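Local coordinates for protein delta-aminolevulinic acid dehydratase (Toxoplasma gondii ME49, PDB 3OBK) that catalyses the condensation of two 5-aminolevulinic acid molecules to porphobilinogen, an early step of tetrapyrrole biosynthesis, at residues V79-S84 and Y333-A338; G144-V149 and C181-M186; L172-A177 and D198-T203. One frame throughout, in Å; residues are numbered along the deposited sequence.

Interaction 1: V79-S84 and Y333-A338; sequences VGEARS and YAKEAA
K335 reaches from the first turn of helix 334-346 to E81 of helix 72-84, and the two side chains cross at about a right angle. The lysine NZ donates to E81 OE1 at 3.2 Å in a salt bridge, arriving from above the carboxylate plane, 57° out of it. The aliphatic part of the lysine shares the contact: CD lies 3.7 Å from E81 CD, and CE is 3.7 Å from E81 OE2. Closer to the backbones, K335 CG rests against A82, 4.3 Å from its CB. A chi1 of -178°, with CG of K335 anti to the backbone N, sends CG alongside A82, and the bend at chi3 (85°) then brings NZ over the carboxylate of the extended glutamate.

E81 is not the main polar partner of that amine. E78, one turn earlier on helix 72-84, makes a second salt bridge with NZ through its OE2, so two acidic side chains of one helix hold the lysine. At A82 the backbones come close, its CA lying 5.2 Å from that of K335. Y48 of strand 46-53 packs against both A82 and K335. At the start of the second helix Y333 occupies the N-cap position, its backbone N bonded to T331 OG1. Helices 72-84 and 334-346 meet side by side over strand 46-53, with F90 of strand 89-95 also under A82. They are neighbouring outer helices of a TIM barrel, the later one following strand 328-331, which pairs in parallel with 46-53.

Interaction 2: G144-V149 and C181-M186; sequences GHDGVV and CPSDMM. With PBG (3-[5-(aminomethyl)-4-(carboxymethyl)-1H-pyrrol-3-yl]propanoic acid), chain L.
D146 and S183 meet around the aminomethyl group of porphobilinogen in the active site of a TIM barrel, where the loop after strand 130-135 faces the C-terminal end of strand 179-182. Two hydrogen bonds go to the product: its N1 donates to S183 OG at a short 2.5 Å and to D146 OD2 at 3.0 Å. A chi1 of 61° sets S183 OG between its backbone N and carbonyl carbon, turned to the ligand.

Between the protein segments themselves the polar contact is indirect. D146 OD2 and S183 O are both acceptors and stand only 3.2 Å apart; one water donates to each at 2.6 Å. S183 has further partners in D134, hydrogen-bonded to its OG, and K213, hydrogen-bonded to its O. The other carboxylate oxygen of D146, OD1, forms a salt bridge with K236. One carboxylate therefore serves product, water and lysine at once.

Van der Waals contact is slight: the CB atoms of D146 and D184 lie 4.3 Å apart. The D184 carboxylate turns off from the 144-149 loop, OD1 pairing with R189. Its OD2 shapes the following backbone as an Asx turn, accepting from M186 N at 2.8 Å, with an N-H...O angle of 155° and the donor 41° out of the carboxylate plane.

Interaction 3: L172-A177 and D198-T203; sequences LARAGA and DMEGCT
A173 and C202 bring together the C-terminal ends of helices 158-175 and 189-199, with their CA atoms 6.9 Å apart. Each helix stops in a Schellman motif with glycine at the residue of positive phi, G176 in one and G201 in the other. In the first, A177 N reaches back to L172 O at 2.9 Å while G176 N binds A173 O; in the second, G201 N binds D198 O. These endings turn each chain out of its helix, and the CB atoms of E200 and C202, on either side of G201 in sequence, point toward segment 172-177.

The apolar part is small: A173 CB touches C202 SG at 4.1 Å, and L197 packs on both residues. SG stands anti to the carbonyl carbon (chi1 -54°), which puts it against the methyl.

Farther out, R174 and E200 form a salt bridge, NH2 to OE1 at 3.2 Å. The carboxylate oxygen comes to the edge of the guanidinium, near its plane, yet the two flat groups are turned 75° against each other, so they do not form a flat paired bridge and a single NH2 does the touching. R174 spans the distance with a chain extended from CG to NE, whereas E200 is bent at chi2.

Another subunit borders this surface pair: Y12 of a neighbouring subunit packs on both R174 and E200, and E200 OE2 accepts a weak hydrogen bond from N11 of that neighbouring subunit. T203 O is hydrogen-bonded to R25 of the same neighbouring subunit. Successive outer helices linked through parallel strand 179-182 are typical of the alpha/beta barrel, used here also as a subunit interface of the octamer.

In the fold
All three contacts belong to one TIM barrel, and interaction 2 alone of them touches porphobilinogen; the side chain of its D184 is also about 7 Å from a magnesium ion. Interaction 1 lies across the chain's centre from it, about 29 Å between centres and 14 Å between nearest atoms, yet Y332, which hydrogen-bonds the product, directly precedes segment 333-338. The segments of interactions 2 and 3 alternate along the chain and adjoin in sequence without otherwise touching: helix 158-175, strand 179-182 and helix 189-199 follow one another, and the centres are about 20 Å apart. Interactions 1 and 3 both join outer helices, but their nearest atoms remain about 12 Å apart.

Interaction 1: V79-S84 and Y333-A338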
loop_
_atom_site.group_PDB
_atom_site.type_symbol
_atom_site.label_atom_id
_atom_site.label_comp_id
_atom_site.label_asym_id
_atom_site.label_seq_id
_atom_site.Cartn_x
_atom_site.Cartn_y
_atom_site.Cartn_z
ATOM N N VAL A 79 -45.569 -8.958 -2.923
ATOM C CA VAL A 79 -44.771 -7.860 -3.435
ATOM C C VAL A 79 -45.358 -6.507 -3.028
ATOM O O VAL A 79 -44.633 -5.594 -2.589
ATOM C CB VAL A 79 -44.575 -7.965 -4.945
ATOM C CG1 VAL A 79 -44.062 -6.641 -5.536
ATOM C CG2 VAL A 79 -43.607 -9.111 -5.251
ATOM N N GLY A 80 -46.672 -6.394 -3.149
ATOM C CA GLY A 80 -47.394 -5.207 -2.736
ATOM C C GLY A 80 -47.230 -4.805 -1.273
ATOM O O GLY A 80 -47.110 -3.630 -0.985
ATOM N N GLU A 81 -47.272 -5.777 -0.354
ATOM C CA GLU A 81 -47.085 -5.486 1.069
ATOM C C GLU A 81 -45.627 -5.024 1.344
ATOM O O GLU A 81 -45.385 -4.080 2.094
ATOM C CB GLU A 81 -47.417 -6.711 1.927
ATOM C CG GLU A 81 -47.339 -6.407 3.423
ATOM C CD GLU A 81 -47.442 -7.620 4.344
ATOM O OE1 GLU A 81 -47.703 -8.722 3.857
ATOM O OE2 GLU A 81 -47.272 -7.457 5.576
ATOM N N ALA A 82 -44.675 -5.707 0.710
ATOM C CA ALA A 82 -43.278 -5.367 0.824
ATOM C C ALA A 82 -43.017 -3.989 0.206
ATOM O O ALA A 82 -42.334 -3.160 0.815
ATOM C CB ALA A 82 -42.405 -6.443 0.203
ATOM N N ARG A 83 -43.609 -3.698 -0.948
ATOM C CA ARG A 83 -43.445 -2.345 -1.507
ATOM C C ARG A 83 -43.850 -1.248 -0.515
ATOM O O ARG A 83 -43.153 -0.238 -0.364
ATOM C CB ARG A 83 -44.236 -2.174 -2.793
ATOM C CG ARG A 83 -43.532 -2.785 -3.993
ATOM C CD ARG A 83 -44.489 -2.976 -5.155
ATOM N NE ARG A 83 -45.019 -1.712 -5.693
ATOM C CZ ARG A 83 -44.362 -0.904 -6.534
ATOM N NH1 ARG A 83 -43.119 -1.181 -6.934
ATOM N NH2 ARG A 83 -44.956 0.190 -6.995
ATOM N N SER A 84 -44.966 -1.485 0.176
ATOM C CA SER A 84 -45.570 -0.495 1.066
ATOM C C SER A 84 -44.674 -0.175 2.250
ATOM O O SER A 84 -44.857 0.843 2.871
ATOM C CB SER A 84 -46.933 -0.981 1.584
ATOM O OG SER A 84 -46.808 -1.993 2.593
ATOM N N TYR A 333 -35.826 -12.011 5.540
ATOM C CA TYR A 333 -36.369 -11.060 6.541
ATOM C C TYR A 333 -36.595 -9.627 6.019
ATOM O O TYR A 333 -36.878 -8.730 6.796
ATOM C CB TYR A 333 -35.430 -10.974 7.757
ATOM C CG TYR A 333 -35.674 -12.010 8.804
ATOM C CD1 TYR A 333 -36.810 -11.976 9.603
ATOM C CD2 TYR A 333 -34.763 -13.008 9.028
ATOM C CE1 TYR A 333 -37.017 -12.941 10.591
ATOM C CE2 TYR A 333 -34.970 -13.983 10.006
ATOM C CZ TYR A 333 -36.081 -13.945 10.781
ATOM O OH TYR A 333 -36.239 -14.925 11.740
ATOM N N ALA A 334 -36.491 -9.405 4.714
ATOM C CA ALA A 334 -36.512 -8.043 4.179
ATOM C C ALA A 334 -37.810 -7.361 4.519
ATOM O O ALA A 334 -37.811 -6.271 5.077
ATOM C CB ALA A 334 -36.307 -8.050 2.704
ATOM N N LYS A 335 -38.927 -8.019 4.227
ATOM C CA LYS A 335 -40.219 -7.411 4.530
ATOM C C LYS A 335 -40.347 -7.160 6.018
ATOM O O LYS A 335 -40.817 -6.108 6.463
ATOM C CB LYS A 335 -41.370 -8.281 4.045
ATOM C CG LYS A 335 -42.744 -7.657 4.301
ATOM C CD LYS A 335 -43.896 -8.566 3.909
ATOM C CE LYS A 335 -44.294 -9.579 5.013
ATOM N NZ LYS A 335 -45.248 -10.652 4.548
ATOM N N GLU A 336 -39.929 -8.125 6.806
ATOM C CA GLU A 336 -40.154 -8.004 8.222
ATOM C C GLU A 336 -39.307 -6.889 8.798
ATOM O O GLU A 336 -39.766 -6.144 9.655
ATOM C CB GLU A 336 -39.850 -9.306 8.917
ATOM C CG GLU A 336 -40.592 -9.432 10.232
ATOM C CD GLU A 336 -41.885 -10.163 10.060
ATOM O OE1 GLU A 336 -41.814 -11.399 9.867
ATOM O OE2 GLU A 336 -42.932 -9.512 10.109
ATOM N N ALA A 337 -38.084 -6.735 8.294
ATOM C CA ALA A 337 -37.210 -5.666 8.794
ATOM C C ALA A 337 -37.786 -4.282 8.462
ATOM O O ALA A 337 -37.833 -3.359 9.326
ATOM C CB ALA A 337 -35.776 -5.812 8.243
ATOM N N ALA A 338 -38.226 -4.138 7.215
ATOM C CA ALA A 338 -38.750 -2.859 6.756
ATOM C C ALA A 338 -39.977 -2.511 7.600
ATOM O O ALA A 338 -40.178 -1.357 7.998
ATOM C CB ALA A 338 -39.075 -2.898 5.252
#

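Interaction 2: G144-V149 and C181-M186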
loop_
_atom_site.group_PDB
_atom_site.type_symbol
_atom_site.label_atom_id
_atom_site.label_comp_id
_atom_site.label_asym_id
_atom_site.label_seq_id
_atom_site.Cartn_x
_atom_site.Cartn_y
_atom_site.Cartn_z
ATOM N N GLY A 144 -31.000 -31.668 -10.410
ATOM C CA GLY A 144 -30.719 -30.709 -9.351
ATOM C C GLY A 144 -29.354 -30.032 -9.456
ATOM O O GLY A 144 -28.771 -29.653 -8.455
ATOM N N HIS A 145 -28.843 -29.884 -10.680
ATOM C CA HIS A 145 -27.618 -29.128 -10.914
ATOM C C HIS A 145 -27.852 -27.837 -11.706
ATOM O O HIS A 145 -28.806 -27.737 -12.484
ATOM C CB HIS A 145 -26.591 -30.012 -11.594
ATOM C CG HIS A 145 -26.004 -31.026 -10.681
ATOM N ND1 HIS A 145 -24.956 -30.738 -9.840
ATOM C CD2 HIS A 145 -26.349 -32.310 -10.435
ATOM C CE1 HIS A 145 -24.656 -31.816 -9.139
ATOM N NE2 HIS A 145 -25.497 -32.781 -9.469
ATOM N N ASP A 146 -26.973 -26.857 -11.481
ATOM C CA ASP A 146 -27.069 -25.542 -12.114
ATOM C C ASP A 146 -26.681 -25.579 -13.585
ATOM O O ASP A 146 -26.894 -24.621 -14.296
ATOM C CB ASP A 146 -26.171 -24.522 -11.414
ATOM C CG ASP A 146 -26.510 -24.321 -9.939
ATOM O OD1 ASP A 146 -26.954 -25.264 -9.262
ATOM O OD2 ASP A 146 -26.262 -23.218 -9.437
ATOM N N GLY A 147 -26.096 -26.672 -14.043
ATOM C CA GLY A 147 -25.784 -26.854 -15.449
ATOM C C GLY A 147 -26.221 -28.204 -16.003
ATOM O O GLY A 147 -26.795 -29.049 -15.288
ATOM N N VAL A 148 -25.951 -28.396 -17.286
ATOM C CA VAL A 148 -26.255 -29.653 -17.954
ATOM C C VAL A 148 -25.268 -30.735 -17.529
ATOM O O VAL A 148 -24.080 -30.504 -17.503
ATOM C CB VAL A 148 -26.210 -29.503 -19.462
ATOM C CG1 VAL A 148 -26.511 -30.838 -20.112
ATOM C CG2 VAL A 148 -27.215 -28.455 -19.914
ATOM N N VAL A 149 -25.792 -31.901 -17.173
ATOM C CA VAL A 149 -24.997 -33.011 -16.695
ATOM C C VAL A 149 -24.771 -33.989 -17.832
ATOM O O VAL A 149 -25.712 -34.422 -18.483
ATOM C CB VAL A 149 -25.680 -33.725 -15.523
ATOM C CG1 VAL A 149 -24.823 -34.888 -15.042
ATOM C CG2 VAL A 149 -25.959 -32.743 -14.382
ATOM N N CYS A 181 -29.512 -12.526 -12.600
ATOM C CA CYS A 181 -28.578 -12.868 -11.525
ATOM C C CYS A 181 -28.045 -14.282 -11.681
ATOM O O CYS A 181 -28.635 -15.221 -11.146
ATOM C CB CYS A 181 -29.299 -12.739 -10.192
ATOM S SG CYS A 181 -30.149 -11.145 -10.035
ATOM N N PRO A 182 -26.939 -14.447 -12.427
ATOM C CA PRO A 182 -26.467 -15.792 -12.673
ATOM C C PRO A 182 -25.804 -16.394 -11.458
ATOM O O PRO A 182 -24.738 -15.946 -11.060
ATOM C CB PRO A 182 -25.471 -15.640 -13.840
ATOM C CG PRO A 182 -25.510 -14.200 -14.272
ATOM C CD PRO A 182 -26.295 -13.430 -13.270
ATOM N N SER A 183 -26.414 -17.441 -10.912
ATOM C CA SER A 183 -25.943 -18.084 -9.687
ATOM C C SER A 183 -25.291 -19.433 -9.961
ATOM O O SER A 183 -25.092 -20.234 -9.042
ATOM C CB SER A 183 -27.114 -18.289 -8.750
ATOM O OG SER A 183 -28.070 -19.136 -9.354
ATOM N N ASP A 184 -24.896 -19.640 -11.213
ATOM C CA ASP A 184 -24.506 -20.949 -11.737
ATOM C C ASP A 184 -23.086 -21.367 -11.448
ATOM O O ASP A 184 -22.816 -22.555 -11.372
ATOM C CB ASP A 184 -24.640 -20.920 -13.255
ATOM C CG ASP A 184 -23.960 -19.710 -13.861
ATOM O OD1 ASP A 184 -24.494 -18.593 -13.671
ATOM O OD2 ASP A 184 -22.885 -19.878 -14.486
ATOM N N MET A 185 -22.183 -20.387 -11.368
ATOM C CA MET A 185 -20.749 -20.582 -11.182
ATOM C C MET A 185 -20.055 -21.334 -12.330
ATOM O O MET A 185 -18.997 -21.970 -12.151
ATOM C CB MET A 185 -20.463 -21.189 -9.813
ATOM C CG MET A 185 -20.746 -20.238 -8.652
ATOM S SD MET A 185 -19.692 -18.760 -8.577
ATOM C CE MET A 185 -18.193 -19.443 -7.910
ATOM N N MET A 186 -20.614 -21.226 -13.533
ATOM C CA MET A 186 -19.905 -21.675 -14.723
ATOM C C MET A 186 -18.850 -20.652 -14.998
ATOM O O MET A 186 -19.006 -19.495 -14.651
ATOM C CB MET A 186 -20.828 -21.779 -15.925
ATOM C CG MET A 186 -21.927 -22.829 -15.761
ATOM S SD MET A 186 -21.294 -24.492 -15.443
ATOM C CE MET A 186 -21.384 -24.714 -13.651
HETATM C CHA PBG L . -29.543 -21.884 -7.562
HETATM C C1A PBG L . -29.713 -21.134 -6.282
HETATM C C2A PBG L . -29.507 -21.630 -4.998
HETATM C C3A PBG L . -29.780 -20.583 -4.137
HETATM C C4A PBG L . -30.054 -19.472 -4.915
HETATM N NA PBG L . -30.036 -19.835 -6.205
HETATM C C5A PBG L . -29.231 -23.051 -4.569
HETATM C C6A PBG L . -27.918 -23.607 -4.916
HETATM O O1A PBG L . -27.280 -23.026 -5.833
HETATM O O2A PBG L . -27.520 -24.662 -4.371
HETATM C C7A PBG L . -29.773 -20.665 -2.660
HETATM C C8A PBG L . -30.380 -19.530 -1.922
HETATM C C9A PBG L . -30.664 -19.710 -0.490
HETATM O O3A PBG L . -31.513 -18.979 0.013
HETATM O O4A PBG L . -30.321 -20.710 0.159
HETATM N N1 PBG L . -28.508 -21.472 -8.453
HETATM O O HOH W 1 -24.076 -22.437 -8.170
#

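Interaction 3: L172-A177 and D198-T203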
loop_
_atom_site.group_PDB
_atom_site.type_symbol
_atom_site.label_atom_id
_atom_site.label_comp_id
_atom_site.label_asym_id
_atom_site.label_seq_id
_atom_site.Cartn_x
_atom_site.Cartn_y
_atom_site.Cartn_z
ATOM N N LEU A 172 -35.743 -13.941 -19.819
ATOM C CA LEU A 172 -36.094 -13.182 -18.610
ATOM C C LEU A 172 -36.007 -11.672 -18.824
ATOM O O LEU A 172 -36.897 -10.914 -18.415
ATOM C CB LEU A 172 -35.163 -13.595 -17.487
ATOM C CG LEU A 172 -35.291 -15.047 -17.001
ATOM C CD1 LEU A 172 -34.264 -15.263 -15.902
ATOM C CD2 LEU A 172 -36.703 -15.382 -16.506
ATOM N N ALA A 173 -34.940 -11.250 -19.497
ATOM C CA ALA A 173 -34.789 -9.872 -19.916
ATOM C C ALA A 173 -35.999 -9.480 -20.759
ATOM O O ALA A 173 -36.660 -8.464 -20.485
ATOM C CB ALA A 173 -33.516 -9.692 -20.716
ATOM N N ARG A 174 -36.307 -10.297 -21.767
ATOM C CA ARG A 174 -37.415 -9.950 -22.662
ATOM C C ARG A 174 -38.740 -9.875 -21.899
ATOM O O ARG A 174 -39.592 -9.070 -22.256
ATOM C CB ARG A 174 -37.545 -10.927 -23.844
ATOM C CG ARG A 174 -36.723 -10.588 -25.061
ATOM C CD ARG A 174 -36.841 -11.727 -26.054
ATOM N NE ARG A 174 -35.936 -11.643 -27.209
ATOM C CZ ARG A 174 -35.591 -12.684 -27.984
ATOM N NH1 ARG A 174 -36.037 -13.921 -27.733
ATOM N NH2 ARG A 174 -34.767 -12.500 -29.017
ATOM N N ALA A 175 -38.894 -10.715 -20.866
ATOM C CA ALA A 175 -40.135 -10.737 -20.059
ATOM C C ALA A 175 -40.326 -9.484 -19.235
ATOM O O ALA A 175 -41.438 -9.183 -18.832
ATOM C CB ALA A 175 -40.201 -11.986 -19.146
ATOM N N GLY A 176 -39.239 -8.760 -18.983
ATOM C CA GLY A 176 -39.265 -7.534 -18.184
ATOM C C GLY A 176 -38.290 -7.514 -17.008
ATOM O O GLY A 176 -38.212 -6.516 -16.318
ATOM N N ALA A 177 -37.551 -8.591 -16.752
ATOM C CA ALA A 177 -36.582 -8.589 -15.666
ATOM C C ALA A 177 -35.619 -7.422 -15.762
ATOM O O ALA A 177 -35.065 -7.161 -16.828
ATOM C CB ALA A 177 -35.803 -9.882 -15.666
ATOM N N ASP A 198 -26.721 -7.913 -25.221
ATOM C CA ASP A 198 -26.472 -6.696 -25.965
ATOM C C ASP A 198 -26.792 -6.879 -27.436
ATOM O O ASP A 198 -27.332 -5.993 -28.075
ATOM C CB ASP A 198 -25.026 -6.271 -25.776
ATOM C CG ASP A 198 -24.723 -5.855 -24.354
ATOM O OD1 ASP A 198 -25.611 -5.905 -23.465
ATOM O OD2 ASP A 198 -23.581 -5.452 -24.126
ATOM N N MET A 199 -26.481 -8.044 -27.973
ATOM C CA MET A 199 -26.854 -8.336 -29.342
ATOM C C MET A 199 -28.366 -8.405 -29.510
ATOM O O MET A 199 -28.861 -8.165 -30.606
ATOM C CB MET A 199 -26.239 -9.643 -29.815
ATOM C CG MET A 199 -24.774 -9.549 -30.148
ATOM S SD MET A 199 -24.111 -11.156 -30.653
ATOM C CE MET A 199 -24.720 -12.261 -29.378
ATOM N N GLU A 200 -29.107 -8.728 -28.449
ATOM C CA GLU A 200 -30.566 -8.776 -28.595
ATOM C C GLU A 200 -31.234 -7.450 -28.307
ATOM O O GLU A 200 -32.454 -7.366 -28.399
ATOM C CB GLU A 200 -31.219 -9.902 -27.784
ATOM C CG GLU A 200 -30.912 -11.316 -28.314
ATOM C CD GLU A 200 -31.522 -11.660 -29.690
ATOM O OE1 GLU A 200 -32.320 -10.858 -30.251
ATOM O OE2 GLU A 200 -31.189 -12.763 -30.212
ATOM N N GLY A 201 -30.449 -6.414 -28.009
ATOM C CA GLY A 201 -31.003 -5.084 -27.739
ATOM C C GLY A 201 -31.281 -4.815 -26.262
ATOM O O GLY A 201 -31.875 -3.795 -25.909
ATOM N N CYS A 202 -30.836 -5.719 -25.398
ATOM C CA CYS A 202 -31.125 -5.641 -23.978
ATOM C C CYS A 202 -29.887 -5.164 -23.237
ATOM O O CYS A 202 -29.482 -5.776 -22.247
ATOM C CB CYS A 202 -31.573 -7.011 -23.438
ATOM S SG CYS A 202 -32.956 -7.787 -24.321
ATOM N N THR A 203 -29.313 -4.053 -23.710
ATOM C CA THR A 203 -28.126 -3.446 -23.097
ATOM C C THR A 203 -28.411 -2.781 -21.745
ATOM O O THR A 203 -27.493 -2.521 -20.969
ATOM C CB THR A 203 -27.486 -2.412 -24.026
ATOM O OG1 THR A 203 -28.420 -1.374 -24.332
ATOM C CG2 THR A 203 -26.988 -3.075 -25.332
#